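Local structure of DMATS type aromatic prenyltransferase (Micromonospora olivasterospora, 6ZRY) at residues C243-G248 with V294-V299; N150-V153 with R158-A161. The protein probably catalyses the transfer of a dimethylallyl group to the six position of the indole ring of tryptophan, as an ABBA-fold aromatic prenyltransferase. All blocks are in the same frame, centred on the assembly; numbering follows the deposited sequence.

How the interactions relate
Two ways of holding a helix in the ABBA fold are illustrated here, both within the tryptophan dimethylallyltransferase region of the chain. Interaction 2 comes first along the chain: residues 150-153 leave strand 141-149 and meet the opening turn of helix 159-170, a local contact. Interaction 1 follows, joining helix 236-247 to helix 287-300 across 45 residues that include strands 258-265 and 273-278. The strands involved belong to the same antiparallel sheet, but the contacts lie in different parts of the fold, with centres 33 Å apart and nearest atoms about 21 Å apart. They do not touch, and each joins elements in a separate region around the barrel that holds the bound tryptophan.

Interaction 1. Residues C243-G248 with V294-V299; sequences CVVAGG and VAALLV
Val245 and Leu297 meet tip to tip between two helices whose short segments run nearly antiparallel, at 150°, with axes 9.5 Å apart. Between the two segments there is no hydrogen bond and the touching atoms are apolar, which illustrates how a few methyl groups can fill the space between neighbouring helices. The tight part is the meeting of Val245 CG1 with Leu297 CD2 at 3.6 Å. Val245 swings CG1 anti to its own nitrogen (chi1 173°), which carries that branch to the leucine fork, where it also lies 3.6 Å from Leu297 CG. The other prong, Leu297 CD1, reaches Ala246 CB at a more relaxed 4.1 Å. Ala246 turns this seam towards the barrel, since its methyl also touches Val278 and Val330 on strands 273-278 and 327-333. The outer side is looser: Ala296 CB stands 4.4 Å from Val245 CG1, on an exposed residue that only borders the contact. Replacing Leu297 with an alanine would probably open a gap between the helices, leaving Val245 CG1 and Ala246 CB without their main partner across it. Helix 236-247 ends in a Schellman motif with Gly248 at positive phi, and Arg293 of helix 287-300 adds a hydrogen bond from NH1 to Ala246 O. Helices packed side by side over a central antiparallel barrel are the outer layer of the ABBA prenyltransferase fold.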
loop_
_atom_site.group_PDB
_atom_site.type_symbol
_atom_site.label_atom_id
_atom_site.label_comp_id
_atom_site.label_asym_id
_atom_site.label_seq_id
_atom_site.Cartn_x
_atom_site.Cartn_y
_atom_site.Cartn_z
ATOM N N CYS A 243 11.208 -7.810 -11.860
ATOM C CA CYS A 243 11.863 -6.489 -11.699
ATOM C C CYS A 243 12.416 -6.001 -13.051
ATOM O O CYS A 243 12.255 -4.790 -13.350
ATOM C CB CYS A 243 12.930 -6.532 -10.616
ATOM S SG CYS A 243 12.244 -6.573 -8.943
ATOM N N VAL A 244 13.019 -6.898 -13.854
ATOM C CA VAL A 244 13.566 -6.571 -15.204
ATOM C C VAL A 244 12.454 -6.054 -16.111
ATOM O O VAL A 244 12.683 -5.050 -16.777
ATOM C CB VAL A 244 14.263 -7.782 -15.838
ATOM C CG1 VAL A 244 14.500 -7.592 -17.336
ATOM C CG2 VAL A 244 15.545 -8.094 -15.113
ATOM N N VAL A 245 11.311 -6.740 -16.175
ATOM C CA VAL A 245 10.182 -6.327 -17.043
ATOM C C VAL A 245 9.635 -5.003 -16.510
ATOM O O VAL A 245 9.542 -4.045 -17.302
ATOM C CB VAL A 245 9.104 -7.418 -17.151
ATOM C CG1 VAL A 245 7.884 -6.945 -17.896
ATOM C CG2 VAL A 245 9.659 -8.683 -17.794
ATOM N N ALA A 246 9.312 -4.908 -15.211
ATOM C CA ALA A 246 8.670 -3.694 -14.634
ATOM C C ALA A 246 9.618 -2.480 -14.747
ATOM O O ALA A 246 9.140 -1.370 -15.087
ATOM C CB ALA A 246 8.246 -3.949 -13.197
ATOM N N GLY A 247 10.912 -2.678 -14.493
ATOM C CA GLY A 247 11.942 -1.616 -14.502
ATOM C C GLY A 247 12.525 -1.328 -15.884
ATOM O O GLY A 247 13.310 -0.384 -15.995
ATOM N N GLY A 248 12.177 -2.085 -16.904
ATOM C CA GLY A 248 12.679 -1.842 -18.279
ATOM C C GLY A 248 14.155 -2.214 -18.476
ATOM O O GLY A 248 14.738 -1.759 -19.460
ATOM N N VAL A 294 3.043 -3.594 -17.580
ATOM C CA VAL A 294 2.146 -4.297 -16.654
ATOM C C VAL A 294 1.330 -5.308 -17.444
ATOM O O VAL A 294 1.194 -6.404 -16.991
ATOM C CB VAL A 294 1.257 -3.319 -15.878
ATOM C CG1 VAL A 294 0.228 -4.069 -15.045
ATOM C CG2 VAL A 294 2.099 -2.392 -15.007
ATOM N N ALA A 295 0.829 -4.934 -18.623
ATOM C CA ALA A 295 0.129 -5.878 -19.521
ATOM C C ALA A 295 1.022 -7.080 -19.854
ATOM O O ALA A 295 0.514 -8.237 -19.821
ATOM C CB ALA A 295 -0.330 -5.155 -20.756
ATOM N N ALA A 296 2.294 -6.866 -20.135
ATOM C CA ALA A 296 3.244 -7.979 -20.422
ATOM C C ALA A 296 3.322 -8.910 -19.211
ATOM O O ALA A 296 3.371 -10.167 -19.379
ATOM C CB ALA A 296 4.596 -7.428 -20.808
ATOM N N LEU A 297 3.358 -8.346 -18.006
ATOM C CA LEU A 297 3.464 -9.154 -16.784
ATOM C C LEU A 297 2.171 -9.929 -16.601
ATOM O O LEU A 297 2.253 -11.121 -16.331
ATOM C CB LEU A 297 3.780 -8.255 -15.595
ATOM C CG LEU A 297 5.209 -7.720 -15.586
ATOM C CD1 LEU A 297 5.384 -6.608 -14.586
ATOM C CD2 LEU A 297 6.200 -8.827 -15.315
ATOM N N LEU A 298 1.021 -9.269 -16.747
ATOM C CA LEU A 298 -0.290 -9.959 -16.602
ATOM C C LEU A 298 -0.396 -11.111 -17.621
ATOM O O LEU A 298 -0.858 -12.222 -17.233
ATOM C CB LEU A 298 -1.426 -8.960 -16.767
ATOM C CG LEU A 298 -1.625 -7.964 -15.622
ATOM C CD1 LEU A 298 -2.819 -7.085 -15.912
ATOM C CD2 LEU A 298 -1.805 -8.658 -14.300
ATOM N N VAL A 299 0.008 -10.877 -18.870
ATOM C CA VAL A 299 -0.064 -11.920 -19.937
ATOM C C VAL A 299 0.821 -13.105 -19.541
ATOM O O VAL A 299 0.352 -14.252 -19.676
ATOM C CB VAL A 299 0.304 -11.352 -21.309
ATOM C CG1 VAL A 299 0.657 -12.447 -22.313
ATOM C CG2 VAL A 299 -0.813 -10.478 -21.840
#

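Interaction 2. Residues N150-V153 with R158-A161; sequences NPEV and RSPA
Ser159 packs against Pro151 and Glu152 in a short-range, buried contact that sets a type I beta turn, residues 150-153, against the first turn of helix 159-170. The turn also contains an Asx turn, and together they form part of the connection from strand 141-149 to helix 159-170 in the ABBA fold. It exemplifies how a link between strand and helix can be fixed by carbon contacts and water, for no direct hydrogen bond joins the two segments.

The centre of the contact is the carbonyl of Pro151. Its oxygen lies 3.2 Å from Ser159 CB and accepts a CH...O contact from Ser159 CA at 3.3 Å. Glu152 CG lies alongside, 3.8 Å from Ser159 CB. On the sheet side, Leu195 of strand 193-201 touches both Pro151 and Ser159, tying the junction to the sheet.

The turn is braced from within. Asn150 extends its amide anti to the backbone nitrogen (chi1 -178°), turning OD1 forward to accept from Glu152 N, two residues on, at 2.9 Å; the donor sits well above the carbonyl plane, 65° out of it. Asn150 ND2 is held in turn by Phe129 O, which should fix the rotation of the amide.

Polar ends are satisfied by partners beyond the packing. Glu152 OE1 forms a salt bridge with Arg194 NE, an interaction likely to favour the charged carboxylate, while Ser159 OG is hydrogen-bonded to Val156 O. One water spans the remaining distance between the segments, donating to Glu152 OE1 at 2.7 Å and to Ser159 OG at 2.8 Å.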
loop_
_atom_site.group_PDB
_atom_site.type_symbol
_atom_site.label_atom_id
_atom_site.label_comp_id
_atom_site.label_asym_id
_atom_site.label_seq_id
_atom_site.Cartn_x
_atom_site.Cartn_y
_atom_site.Cartn_z
ATOM N N ASN A 150 3.126 3.312 11.177
ATOM C CA ASN A 150 4.493 3.796 10.833
ATOM C C ASN A 150 5.455 3.277 11.895
ATOM O O ASN A 150 5.386 3.718 13.032
ATOM C CB ASN A 150 4.565 5.325 10.741
ATOM C CG ASN A 150 5.938 5.821 10.332
ATOM O OD1 ASN A 150 6.824 5.027 9.999
ATOM N ND2 ASN A 150 6.114 7.136 10.317
ATOM N N PRO A 151 6.365 2.322 11.569
ATOM C CA PRO A 151 7.352 1.828 12.526
ATOM C C PRO A 151 8.303 2.932 12.983
ATOM O O PRO A 151 8.933 2.778 14.019
ATOM C CB PRO A 151 8.134 0.779 11.727
ATOM C CG PRO A 151 7.173 0.370 10.644
ATOM C CD PRO A 151 6.521 1.674 10.262
ATOM N N GLU A 152 8.418 3.988 12.204
ATOM C CA GLU A 152 9.380 5.092 12.468
ATOM C C GLU A 152 8.698 6.255 13.208
ATOM O O GLU A 152 9.283 7.361 13.249
ATOM C CB GLU A 152 9.996 5.548 11.151
ATOM C CG GLU A 152 10.827 4.464 10.481
ATOM C CD GLU A 152 11.412 4.886 9.127
ATOM O OE1 GLU A 152 12.356 4.259 8.689
ATOM O OE2 GLU A 152 10.918 5.857 8.547
ATOM N N VAL A 153 7.523 6.035 13.772
ATOM C CA VAL A 153 6.700 7.123 14.377
ATOM C C VAL A 153 7.414 7.709 15.611
ATOM O O VAL A 153 7.168 8.871 15.914
ATOM C CB VAL A 153 5.297 6.630 14.725
ATOM C CG1 VAL A 153 5.309 5.703 15.931
ATOM C CG2 VAL A 153 4.331 7.794 14.926
ATOM N N ARG A 158 14.562 4.166 16.671
ATOM C CA ARG A 158 13.730 3.335 17.583
ATOM C C ARG A 158 12.915 2.292 16.819
ATOM O O ARG A 158 12.329 1.448 17.480
ATOM C CB ARG A 158 12.799 4.239 18.381
ATOM C CG ARG A 158 13.547 5.245 19.250
ATOM C CD ARG A 158 12.639 5.981 20.213
ATOM N NE ARG A 158 12.073 5.049 21.185
ATOM C CZ ARG A 158 11.128 5.348 22.072
ATOM N NH1 ARG A 158 10.629 6.577 22.135
ATOM N NH2 ARG A 158 10.688 4.417 22.897
ATOM N N SER A 159 12.862 2.354 15.477
ATOM C CA SER A 159 11.947 1.507 14.666
ATOM C C SER A 159 12.247 0.020 14.841
ATOM O O SER A 159 11.309 -0.744 15.028
ATOM C CB SER A 159 11.854 1.940 13.184
ATOM O OG SER A 159 13.094 1.908 12.499
ATOM N N PRO A 160 13.511 -0.478 14.828
ATOM C CA PRO A 160 13.719 -1.913 14.929
ATOM C C PRO A 160 13.191 -2.457 16.274
ATOM O O PRO A 160 12.561 -3.521 16.266
ATOM C CB PRO A 160 15.229 -2.096 14.697
ATOM C CG PRO A 160 15.660 -0.812 14.006
ATOM C CD PRO A 160 14.757 0.253 14.586
ATOM N N ALA A 161 13.390 -1.715 17.368
ATOM C CA ALA A 161 12.990 -2.122 18.739
ATOM C C ALA A 161 11.480 -2.066 18.869
ATOM O O ALA A 161 10.921 -2.974 19.470
ATOM C CB ALA A 161 13.644 -1.232 19.766
HETATM O O HOH W 1 13.519 2.062 9.690
#